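Local coordinates for XRE-family like protein (Pseudomonas syringae pv. tomato, PDB 3F6W), which probably binds DNA as a helix-turn-helix transcriptional regulator of the XRE family, at residues Q13-L18 and S75-M80. Sequence-based numbering, arbitrary orientation.
Sequences QALLDL and SKLEAM
Leu77 extends its CG anti to the backbone N (chi1 180°), and Leu18 turns its own anti to the carbonyl carbon (chi1 -66°); these torsions bring the two branched ends together between helix 3-26 and helix 70-78. Leu77 does most of the touching. Leu77 CD1 lies 3.9 Å from both Ala14 CB and Leu18 CD1. Leu77 CD1 also comes within 3.8 Å of Leu15 N. The small side chain of Ala14 is consistent with this close approach of Leu77 CD1 to the helix backbone. The other branch, Leu77 CD2, packs against Leu15 CB at 4.1 Å. The side chains of Leu18 and Leu77 run at a slant to each other. Met80, present as selenomethionine, adds a looser contact, with Met80 CE 4.5 Å from Leu18 CD2. No hydrogen bond joins the two segments; the side-chain contacts are apolar. Leu73, earlier in helix 70-78, also touches Leu15 and Leu18. Ala3 of the second subunit packs on Ala14 and Met80, which makes part of the contact belong to the subunit interface. Here the first and last helices of the chain come together, closing the all-helical bundle characteristic of XRE-family helix-turn-helix domains.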
loop_
_atom_site.group_PDB
_atom_site.type_symbol
_atom_site.label_atom_id
_atom_site.label_comp_id
_atom_site.label_asym_id
_atom_site.label_seq_id
_atom_site.Cartn_x
_atom_site.Cartn_y
_atom_site.Cartn_z
ATOM N N GLN A 13 4.298 5.066 3.659
ATOM C CA GLN A 13 3.443 6.067 4.283
ATOM C C GLN A 13 2.896 5.566 5.617
ATOM O O GLN A 13 2.790 6.343 6.574
ATOM C CB GLN A 13 2.325 6.507 3.340
ATOM C CG GLN A 13 2.828 7.328 2.156
ATOM C CD GLN A 13 3.196 8.753 2.537
ATOM O OE1 GLN A 13 4.242 9.264 2.139
ATOM N NE2 GLN A 13 2.332 9.399 3.311
ATOM N N ALA A 14 2.582 4.274 5.686
ATOM C CA ALA A 14 2.108 3.659 6.923
ATOM C C ALA A 14 3.192 3.716 7.991
ATOM O O ALA A 14 2.918 4.022 9.155
ATOM C CB ALA A 14 1.652 2.195 6.671
ATOM N N LEU A 15 4.435 3.445 7.600
ATOM C CA LEU A 15 5.548 3.618 8.528
ATOM C C LEU A 15 5.640 5.056 9.054
ATOM O O LEU A 15 5.827 5.267 10.258
ATOM C CB LEU A 15 6.873 3.187 7.893
ATOM C CG LEU A 15 8.062 3.174 8.849
ATOM C CD1 LEU A 15 7.760 2.263 10.030
ATOM C CD2 LEU A 15 9.311 2.710 8.115
ATOM N N LEU A 16 5.506 6.049 8.176
ATOM C CA LEU A 16 5.504 7.437 8.659
ATOM C C LEU A 16 4.346 7.700 9.640
ATOM O O LEU A 16 4.512 8.409 10.639
ATOM C CB LEU A 16 5.440 8.438 7.507
ATOM C CG LEU A 16 6.646 8.513 6.555
ATOM C CD1 LEU A 16 6.426 9.647 5.556
ATOM C CD2 LEU A 16 7.961 8.688 7.331
ATOM N N ASP A 17 3.177 7.154 9.328
ATOM C CA ASP A 17 1.994 7.259 10.195
ATOM C C ASP A 17 2.334 6.715 11.583
ATOM O O ASP A 17 2.084 7.367 12.608
ATOM C CB ASP A 17 0.837 6.470 9.546
ATOM C CG ASP A 17 -0.535 6.751 10.171
ATOM O OD1 ASP A 17 -0.671 7.714 10.966
ATOM O OD2 ASP A 17 -1.497 6.000 9.831
ATOM N N LEU A 18 2.922 5.522 11.622
ATOM C CA LEU A 18 3.319 4.918 12.894
ATOM C C LEU A 18 4.353 5.738 13.631
ATOM O O LEU A 18 4.313 5.826 14.863
ATOM C CB LEU A 18 3.832 3.487 12.697
ATOM C CG LEU A 18 2.765 2.495 12.212
ATOM C CD1 LEU A 18 3.414 1.204 11.720
ATOM C CD2 LEU A 18 1.728 2.220 13.310
ATOM N N SER A 75 8.540 -4.878 12.808
ATOM C CA SER A 75 7.819 -6.144 12.921
ATOM C C SER A 75 6.317 -5.932 12.848
ATOM O O SER A 75 5.594 -6.684 12.189
ATOM C CB SER A 75 8.190 -6.833 14.228
ATOM O OG SER A 75 9.531 -7.271 14.172
ATOM N N LYS A 76 5.863 -4.892 13.529
ATOM C CA LYS A 76 4.462 -4.525 13.548
ATOM C C LYS A 76 3.993 -4.108 12.165
ATOM O O LYS A 76 2.920 -4.499 11.718
ATOM C CB LYS A 76 4.251 -3.388 14.535
ATOM C CG LYS A 76 2.905 -2.719 14.451
ATOM C CD LYS A 76 2.833 -1.612 15.477
ATOM C CE LYS A 76 3.456 -2.071 16.782
ATOM N NZ LYS A 76 3.386 -1.042 17.848
ATOM N N LEU A 77 4.800 -3.304 11.486
ATOM C CA LEU A 77 4.460 -2.884 10.139
ATOM C C LEU A 77 4.318 -4.094 9.227
ATOM O O LEU A 77 3.363 -4.205 8.468
ATOM C CB LEU A 77 5.516 -1.923 9.597
ATOM C CG LEU A 77 5.262 -1.428 8.181
ATOM C CD1 LEU A 77 4.192 -0.348 8.188
ATOM C CD2 LEU A 77 6.540 -0.910 7.561
ATOM N N GLU A 78 5.266 -5.016 9.319
ATOM C CA GLU A 78 5.264 -6.176 8.450
ATOM C C GLU A 78 4.087 -7.091 8.739
ATOM O O GLU A 78 3.562 -7.737 7.835
ATOM C CB GLU A 78 6.587 -6.924 8.545
ATOM C CG GLU A 78 7.730 -6.146 7.911
ATOM C CD GLU A 78 8.887 -7.026 7.519
ATOM O OE1 GLU A 78 9.223 -7.946 8.294
ATOM O OE2 GLU A 78 9.462 -6.789 6.437
ATOM N N ALA A 79 3.655 -7.110 9.993
ATOM C CA ALA A 79 2.536 -7.951 10.402
ATOM C C ALA A 79 1.254 -7.543 9.680
ATOM O O ALA A 79 0.269 -8.286 9.665
ATOM C CB ALA A 79 2.347 -7.869 11.894
HETATM N N MSE A 80 1.277 -6.363 9.071
HETATM C CA MSE A 80 0.081 -5.820 8.430
HETATM C C MSE A 80 -0.179 -6.381 7.036
HETATM O O MSE A 80 -1.272 -6.223 6.488
HETATM C CB MSE A 80 0.147 -4.296 8.415
HETATM C CG MSE A 80 -0.020 -3.709 9.788
HETATM SE SE MSE A 80 0.308 -1.808 9.812
HETATM C CE MSE A 80 -0.214 -1.475 11.658
#